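PDB 4JF8: TrwG component of type IV secretion system from Bartonella birtlesii, which is a VirB8-family membrane component of a type IV secretion system and probably helps assemble the transport machinery, this chain being its soluble, probably periplasmic, domain. Local coordinates for residues Q51-R56 with T167-D172; K85-E88 with A92-K95. One frame throughout, in Å; residues are numbered along the deposited sequence.

Interaction 1: Q51-R56 with T167-D172; sequences QYVLNR and TSYRTD. With EDO (1,2-ethanediol), chain C.
Arg56 lies over one face of the Tyr169 ring, where its chain and guanidinium both touch the aromatic carbons. Arg56 CD makes a CH-pi contact, 4.0 Å from the Tyr169 ring centroid and near the ring normal. Further along, Arg56 CZ sits 3.3 Å from Tyr169 CD2, which lies over the centre of the guanidinium face. The two planes are 28° apart, so the guanidinium lies tilted over the ring. The two side chains run past each other in opposite directions. The Arg56 side chain is extended from CG to NE, and this carries its planar end across the ring. Arg56 NH1 donates to Tyr52 OH (2.9 Å), with the hydroxyl oxygen in the guanidinium plane. Arg56 NH2 donates to water 1, which in turn donates to Tyr169 O at 2.9 Å. These two bonds fix the rotation of the guanidinium. Tyr52 also meets Tyr169 directly, as an offset edge-to-face pair with planes at 65°. The edge atom Tyr52 CE2 comes to 3.5 Å from Tyr169 CD1. With CG anti to the backbone N (chi1 -176°), Tyr169 reaches from its strand toward the helix. Val53 CG2 touches the edge of the same ring near its OH. Tyr169 OH is hydrogen-bonded to Glu57, and Tyr52 OH to Ser75, so both phenol ends are held. The buried contact packs helix 42-57 against strand 164-173, the outermost within this chain, consistent with the NTF2-like fold of the VirB8 family. Ile143 of adjacent strand 137-147 touches Val53 and Tyr169, while Val79 and Phe83 of helix 77-85 pack on Arg56.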
ATOM      1  N   GLN A  51       6.667  -4.407   2.672  1.00  7.87           N
ATOM      2  CA  GLN A  51       5.569  -3.537   3.067  1.00  8.14           C
ATOM      3  C   GLN A  51       5.691  -3.219   4.552  1.00  8.07           C
ATOM      4  O   GLN A  51       5.485  -2.076   4.981  1.00  8.08           O
ATOM      5  CB  GLN A  51       4.241  -4.233   2.810  1.00  8.90           C
ATOM      6  CG  GLN A  51       3.055  -3.351   3.155  1.00 10.37           C
ATOM      7  CD  GLN A  51       1.702  -3.936   2.776  1.00 11.27           C
ATOM      8  OE1 GLN A  51       0.828  -4.120   3.621  1.00 12.35           O
ATOM      9  NE2 GLN A  51       1.535  -4.242   1.513  1.00 11.86           N
ATOM     10  N   TYR A  52       6.039  -4.213   5.368  1.00  8.06           N
ATOM     11  CA  TYR A  52       6.143  -3.998   6.794  1.00  8.15           C
ATOM     12  C   TYR A  52       7.229  -2.991   7.160  1.00  8.19           C
ATOM     13  O   TYR A  52       6.969  -2.034   7.895  1.00  8.09           O
ATOM     14  CB  TYR A  52       6.381  -5.326   7.533  1.00  8.29           C
ATOM     15  CG  TYR A  52       6.185  -5.183   9.029  1.00  8.11           C
ATOM     16  CD1 TYR A  52       4.896  -5.179   9.560  1.00  8.13           C
ATOM     17  CD2 TYR A  52       7.259  -4.968   9.904  1.00  8.28           C
ATOM     18  CE1 TYR A  52       4.670  -5.010  10.915  1.00  8.25           C
ATOM     19  CE2 TYR A  52       7.039  -4.802  11.258  1.00  8.37           C
ATOM     20  CZ  TYR A  52       5.747  -4.802  11.755  1.00  8.15           C
ATOM     21  OH  TYR A  52       5.558  -4.664  13.129  1.00  8.60           O
ATOM     22  N   VAL A  53       8.433  -3.196   6.649  1.00  8.14           N
ATOM     23  CA  VAL A  53       9.533  -2.320   6.994  1.00  8.52           C
ATOM     24  C   VAL A  53       9.266  -0.906   6.492  1.00  8.35           C
ATOM     25  O   VAL A  53       9.501   0.072   7.207  1.00  8.29           O
ATOM     26  CB  VAL A  53      10.887  -2.879   6.505  1.00  8.97           C
ATOM     27  CG1 VAL A  53      11.988  -1.844   6.705  1.00  9.36           C
ATOM     28  CG2 VAL A  53      11.241  -4.155   7.267  1.00  9.36           C
ATOM     29  N   LEU A  54       8.778  -0.771   5.265  1.00  8.08           N
ATOM     30  CA  LEU A  54       8.516   0.566   4.738  1.00  8.53           C
ATOM     31  C   LEU A  54       7.457   1.264   5.575  1.00  8.50           C
ATOM     32  O   LEU A  54       7.574   2.462   5.869  1.00  8.72           O
ATOM     33  CB  LEU A  54       8.072   0.511   3.274  1.00  8.95           C
ATOM     34  CG  LEU A  54       9.173   0.155   2.270  1.00  9.57           C
ATOM     35  CD1 LEU A  54       8.585   0.064   0.874  1.00 10.19           C
ATOM     36  CD2 LEU A  54      10.295   1.192   2.312  1.00 10.31           C
ATOM     37  N   ASN A  55       6.393   0.570   5.938  1.00  7.87           N
ATOM     38  CA  ASN A  55       5.310   1.238   6.665  1.00  8.05           C
ATOM     39  C   ASN A  55       5.666   1.519   8.116  1.00  8.02           C
ATOM     40  O   ASN A  55       5.206   2.517   8.665  1.00  8.51           O
ATOM     41  CB  ASN A  55       3.999   0.469   6.541  1.00  8.20           C
ATOM     42  CG  ASN A  55       3.319   0.730   5.232  1.00  8.31           C
ATOM     43  OD1 ASN A  55       2.571   1.702   5.100  1.00  9.11           O
ATOM     44  ND2 ASN A  55       3.540  -0.120   4.258  1.00  8.42           N
ATOM     45  N   ARG A  56       6.500   0.692   8.715  1.00  7.93           N
ATOM     46  CA  ARG A  56       6.842   0.859  10.128  1.00  8.00           C
ATOM     47  C   ARG A  56       7.932   1.901  10.337  1.00  8.61           C
ATOM     48  O   ARG A  56       7.877   2.681  11.290  1.00  9.10           O
ATOM     49  CB  ARG A  56       7.262  -0.480  10.741  1.00  8.08           C
ATOM     50  CG  ARG A  56       7.645  -0.338  12.205  1.00  8.17           C
ATOM     51  CD  ARG A  56       7.661  -1.625  12.959  1.00  8.21           C
ATOM     52  NE  ARG A  56       8.197  -1.466  14.312  1.00  8.45           N
ATOM     53  CZ  ARG A  56       8.019  -2.318  15.313  1.00  8.85           C
ATOM     54  NH1 ARG A  56       7.237  -3.388  15.185  1.00  9.32           N
ATOM     55  NH2 ARG A  56       8.606  -2.084  16.483  1.00  9.03           N
ATOM     56  N   THR A 167       5.685 -11.489  14.186  1.00  9.52           N
ATOM     57  CA  THR A 167       5.638 -12.038  15.543  1.00 10.36           C
ATOM     58  C   THR A 167       6.776 -11.526  16.411  1.00  9.99           C
ATOM     59  O   THR A 167       6.706 -11.615  17.636  1.00 10.42           O
ATOM     60  CB  THR A 167       5.701 -13.573  15.508  1.00 11.27           C
ATOM     61  OG1 THR A 167       6.920 -13.960  14.855  1.00 13.05           O
ATOM     62  CG2 THR A 167       4.485 -14.134  14.772  1.00 12.19           C
ATOM     63  N   SER A 168       7.821 -11.001  15.777  1.00  9.94           N
ATOM     64  CA  SER A 168       8.925 -10.339  16.483  1.00 10.40           C
ATOM     65  C   SER A 168       9.588  -9.366  15.534  1.00  9.81           C
ATOM     66  O   SER A 168       9.684  -9.631  14.350  1.00  9.57           O
ATOM     67  CB  SER A 168       9.932 -11.354  17.049  1.00 11.66           C
ATOM     68  OG  SER A 168      10.612 -12.041  16.046  1.00 13.25           O
ATOM     69  N   TYR A 169      10.059  -8.247  16.061  1.00  9.29           N
ATOM     70  CA  TYR A 169      10.690  -7.234  15.229  1.00  9.15           C
ATOM     71  C   TYR A 169      11.662  -6.429  16.061  1.00  9.56           C
ATOM     72  O   TYR A 169      11.272  -5.825  17.050  1.00  9.61           O
ATOM     73  CB  TYR A 169       9.632  -6.318  14.624  1.00  8.94           C
ATOM     74  CG  TYR A 169      10.172  -5.293  13.672  1.00  8.69           C
ATOM     75  CD1 TYR A 169      10.239  -5.563  12.312  1.00  8.62           C
ATOM     76  CD2 TYR A 169      10.586  -4.037  14.097  1.00  9.20           C
ATOM     77  CE1 TYR A 169      10.701  -4.626  11.418  1.00  8.77           C
ATOM     78  CE2 TYR A 169      11.049  -3.101  13.212  1.00  8.89           C
ATOM     79  CZ  TYR A 169      11.104  -3.397  11.865  1.00  8.87           C
ATOM     80  OH  TYR A 169      11.554  -2.482  10.936  1.00 10.24           O
ATOM     81  N   ARG A 170      12.899  -6.381  15.608  1.00  9.50           N
ATOM     82  CA  ARG A 170      13.888  -5.472  16.163  1.00  9.64           C
ATOM     83  C   ARG A 170      14.713  -4.890  15.045  1.00  9.76           C
ATOM     84  O   ARG A 170      14.816  -5.484  13.960  1.00  9.88           O
ATOM     85  CB  ARG A 170      14.812  -6.178  17.167  1.00 10.11           C
ATOM     86  CG  ARG A 170      15.601  -7.330  16.587  1.00 10.62           C
ATOM     87  CD  ARG A 170      16.547  -7.971  17.606  1.00 11.37           C
ATOM     88  NE  ARG A 170      17.530  -7.016  18.108  1.00 12.45           N
ATOM     89  CZ  ARG A 170      17.721  -6.658  19.380  1.00 13.14           C
ATOM     90  NH1 ARG A 170      17.061  -7.217  20.390  1.00 14.14           N
ATOM     91  NH2 ARG A 170      18.637  -5.738  19.633  1.00 13.62           N
ATOM     92  N   THR A 171      15.310  -3.723  15.305  1.00  9.95           N
ATOM     93  CA  THR A 171      16.278  -3.107  14.385  1.00 10.83           C
ATOM     94  C   THR A 171      17.577  -2.860  15.128  1.00 11.57           C
ATOM     95  O   THR A 171      17.584  -2.645  16.342  1.00 12.31           O
ATOM     96  CB  THR A 171      15.753  -1.793  13.784  1.00 11.16           C
ATOM     97  OG1 THR A 171      15.428  -0.900  14.846  1.00 12.58           O
ATOM     98  CG2 THR A 171      14.536  -2.038  12.945  1.00 11.31           C
ATOM     99  N   ASP A 172      18.678  -2.972  14.384  1.00 10.95           N
ATOM    100  CA  ASP A 172      20.019  -2.762  14.926  1.00 11.66           C
ATOM    101  C   ASP A 172      20.880  -2.113  13.852  1.00 11.50           C
ATOM    102  O   ASP A 172      20.629  -2.273  12.668  1.00 11.72           O
ATOM    103  CB  ASP A 172      20.626  -4.110  15.286  1.00 12.63           C
ATOM    104  CG  ASP A 172      19.879  -4.815  16.408  1.00 13.15           C
ATOM    105  OD1 ASP A 172      20.075  -4.483  17.598  1.00 14.38           O
ATOM    106  OD2 ASP A 172      19.037  -5.706  16.120  1.00 13.50           O
TER
HETATM  107  C1  EDO C 302       5.404   5.260  10.850  1.00 18.37           C
HETATM  108  O1  EDO C 302       6.400   4.901  11.822  1.00 17.44           O
HETATM  109  C2  EDO C 302       4.060   4.718  11.248  1.00 18.32           C
HETATM  110  O2  EDO C 302       4.115   3.332  11.074  1.00 16.87           O
HETATM  111  O   HOH W   1       8.699  -4.638  17.666  1.00 10.37           O

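Interaction 2: K85-E88 with A92-K95; sequences KIYE and ARDK. With EDO (1,2-ethanediol), chain C; EDO (1,2-ethanediol), chain E.
A type I beta turn, Lys85 to Glu88, is joined here to the start of helix 93-97 in the short loop that links helix 77-85 to helix 93-97 at the surface. The turn is closed by Glu88 N bonding to Lys85 O. Ala92 is the N-cap residue of the second helix. The next amide, Arg93 N, donates to Ile86 O at 2.9 Å and 161°. This gives an NH of the first helical turn a partner in the preceding loop. The same oxygen receives a CA-H...O contact from Ala92. Ala92 CB packs on the turn backbone, 3.5 Å from Tyr87 C. Ile86 and Arg93 lie side by side and point the same way. The methyl CG2 of Ile86 rests over the centre of the guanidinium face, 3.6 Å from Arg93 CZ. A bend in the arginine chain (chi3 -65°) swings its planar end over this methyl. Arg93 NE donates to O1 of the ethanediol of chain E, and that oxygen lies in the guanidinium plane. Tyr87 crosses Arg93 obliquely, with Tyr87 CE1 3.7 Å from Arg93 CB. Tyr87 OH donates to O1 of the ethanediol of chain C at 2.6 Å. Tyr59 packs on Tyr87, Arg93 and Asp94. At the ring edge, Asp94 OD1 approaches Tyr87 CD1 to 3.6 Å. Water 2 donates to both Tyr87 O and Asp94 OD1, each at 2.8 Å.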
ATOM      1  N   LYS A  85       4.211   2.086  21.359  1.00 12.33           N
ATOM      2  CA  LYS A  85       4.978   2.904  22.306  1.00 13.97           C
ATOM      3  C   LYS A  85       5.802   3.979  21.604  1.00 13.08           C
ATOM      4  O   LYS A  85       6.046   5.037  22.183  1.00 13.48           O
ATOM      5  CB  LYS A  85       5.873   2.032  23.181  1.00 16.43           C
ATOM      6  CG  LYS A  85       5.091   1.193  24.169  1.00 19.50           C
ATOM      7  CD  LYS A  85       6.003   0.444  25.119  1.00 22.99           C
ATOM      8  CE  LYS A  85       5.243  -0.584  25.939  1.00 25.81           C
ATOM      9  NZ  LYS A  85       3.851  -0.202  26.329  1.00 28.81           N
ATOM     10  N   ILE A  86       6.197   3.748  20.353  1.00 11.90           N
ATOM     11  CA  ILE A  86       6.909   4.773  19.579  1.00 11.86           C
ATOM     12  C   ILE A  86       6.071   6.054  19.470  1.00 11.49           C
ATOM     13  O   ILE A  86       6.617   7.151  19.369  1.00 12.22           O
ATOM     14  CB  ILE A  86       7.262   4.241  18.164  1.00 11.45           C
ATOM     15  CG1 ILE A  86       8.231   3.052  18.271  1.00 11.90           C
ATOM     16  CG2 ILE A  86       7.854   5.333  17.280  1.00 11.59           C
ATOM     17  CD1 ILE A  86       8.479   2.330  16.974  1.00 12.67           C
ATOM     18  N   TYR A  87       4.742   5.898  19.484  1.00 11.37           N
ATOM     19  CA  TYR A  87       3.761   6.977  19.335  1.00 11.96           C
ATOM     20  C   TYR A  87       3.011   7.299  20.623  1.00 13.80           C
ATOM     21  O   TYR A  87       1.912   7.859  20.579  1.00 14.79           O
ATOM     22  CB  TYR A  87       2.802   6.630  18.153  1.00 11.63           C
ATOM     23  CG  TYR A  87       3.592   6.634  16.862  1.00 11.03           C
ATOM     24  CD1 TYR A  87       3.894   7.833  16.246  1.00 11.12           C
ATOM     25  CD2 TYR A  87       4.119   5.469  16.313  1.00 10.38           C
ATOM     26  CE1 TYR A  87       4.660   7.877  15.096  1.00 11.00           C
ATOM     27  CE2 TYR A  87       4.901   5.497  15.154  1.00 10.46           C
ATOM     28  CZ  TYR A  87       5.176   6.725  14.563  1.00 10.65           C
ATOM     29  OH  TYR A  87       5.973   6.846  13.446  1.00 11.26           O
ATOM     30  N   GLU A  88       3.635   7.005  21.755  1.00 15.03           N
ATOM     31  CA  GLU A  88       3.035   7.336  23.048  1.00 16.99           C
ATOM     32  C   GLU A  88       4.026   8.127  23.877  1.00 18.71           C
ATOM     33  O   GLU A  88       5.241   8.010  23.717  1.00 18.64           O
ATOM     34  CB  GLU A  88       2.628   6.050  23.777  1.00 17.66           C
ATOM     35  CG  GLU A  88       1.421   5.368  23.135  1.00 17.71           C
ATOM     36  CD  GLU A  88       1.190   3.932  23.589  1.00 19.30           C
ATOM     37  OE1 GLU A  88       2.024   3.374  24.314  1.00 21.43           O
ATOM     38  OE2 GLU A  88       0.165   3.334  23.210  1.00 19.60           O
ATOM     39  N   ALA A  92       6.706  10.879  21.982  1.00 21.63           N
ATOM     40  CA  ALA A  92       5.971  10.250  20.870  1.00 18.58           C
ATOM     41  C   ALA A  92       6.459  10.834  19.558  1.00 17.08           C
ATOM     42  O   ALA A  92       6.540  12.054  19.399  1.00 17.81           O
ATOM     43  CB  ALA A  92       4.488  10.472  20.988  1.00 18.84           C
ATOM     44  N   ARG A  93       6.773   9.970  18.605  1.00 14.45           N
ATOM     45  CA  ARG A  93       7.437  10.417  17.373  1.00 13.41           C
ATOM     46  C   ARG A  93       6.598  11.430  16.588  1.00 13.58           C
ATOM     47  O   ARG A  93       7.141  12.411  16.063  1.00 13.58           O
ATOM     48  CB  ARG A  93       7.806   9.221  16.504  1.00 12.38           C
ATOM     49  CG  ARG A  93       8.564   9.587  15.237  1.00 11.90           C
ATOM     50  CD  ARG A  93       9.065   8.372  14.486  1.00 11.58           C
ATOM     51  NE  ARG A  93      10.068   7.637  15.267  1.00 11.92           N
ATOM     52  CZ  ARG A  93      10.438   6.382  15.038  1.00 11.98           C
ATOM     53  NH1 ARG A  93       9.932   5.668  14.056  1.00 12.16           N
ATOM     54  NH2 ARG A  93      11.343   5.837  15.853  1.00 13.16           N
ATOM     55  N   ASP A  94       5.285  11.245  16.550  1.00 13.91           N
ATOM     56  CA  ASP A  94       4.417  12.206  15.869  1.00 15.22           C
ATOM     57  C   ASP A  94       4.371  13.549  16.574  1.00 15.67           C
ATOM     58  O   ASP A  94       4.255  14.582  15.916  1.00 16.48           O
ATOM     59  CB  ASP A  94       2.997  11.648  15.662  1.00 15.69           C
ATOM     60  CG  ASP A  94       2.277  11.326  16.966  1.00 16.80           C
ATOM     61  OD1 ASP A  94       2.916  10.827  17.909  1.00 17.30           O
ATOM     62  OD2 ASP A  94       1.068  11.625  17.022  1.00 21.22           O
ATOM     63  N   LYS A  95       4.462  13.550  17.903  1.00 16.40           N
ATOM     64  CA  LYS A  95       4.449  14.799  18.668  1.00 17.94           C
ATOM     65  C   LYS A  95       5.749  15.552  18.426  1.00 18.34           C
ATOM     66  O   LYS A  95       5.765  16.787  18.270  1.00 19.54           O
ATOM     67  CB  LYS A  95       4.309  14.497  20.167  1.00 19.11           C
TER
HETATM   68  C1  EDO C 302       5.404   5.260  10.850  1.00 18.37           C
HETATM   69  O1  EDO C 302       6.400   4.901  11.822  1.00 17.44           O
HETATM   70  C2  EDO C 302       4.060   4.718  11.248  1.00 18.32           C
HETATM   71  O2  EDO C 302       4.115   3.332  11.074  1.00 16.87           O
HETATM   72  C1  EDO E 304      12.008  10.878  16.756  1.00 37.76           C
HETATM   73  O1  EDO E 304      11.414   9.718  17.346  1.00 34.39           O
HETATM   74  C2  EDO E 304      12.847  10.417  15.569  1.00 38.55           C
HETATM   75  O2  EDO E 304      13.853   9.499  16.009  1.00 39.12           O
HETATM   76  O   HOH W   2       1.232  10.478  20.061  1.00 30.17           O

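How the interactions relate
Interaction 2 is nested in the chain between the two segments of interaction 1. Their centres are 16 Å apart, and their nearest atoms are about 4 Å apart without touching. One ethanediol, probably from the crystallisation liquor, bridges them. The molecule already bound by Tyr87 in interaction 2 also reaches the helix of interaction 1: its O2 donates to Asn55 O and its O1 to Arg56 O. Helix 77-85 gives a second connection. It packs on Tyr52 and Arg56 in interaction 1 and leads into the turn of interaction 2. Interaction 1 belongs to the buried centre between helix and sheet, whereas interaction 2 shapes a surface connection between helices.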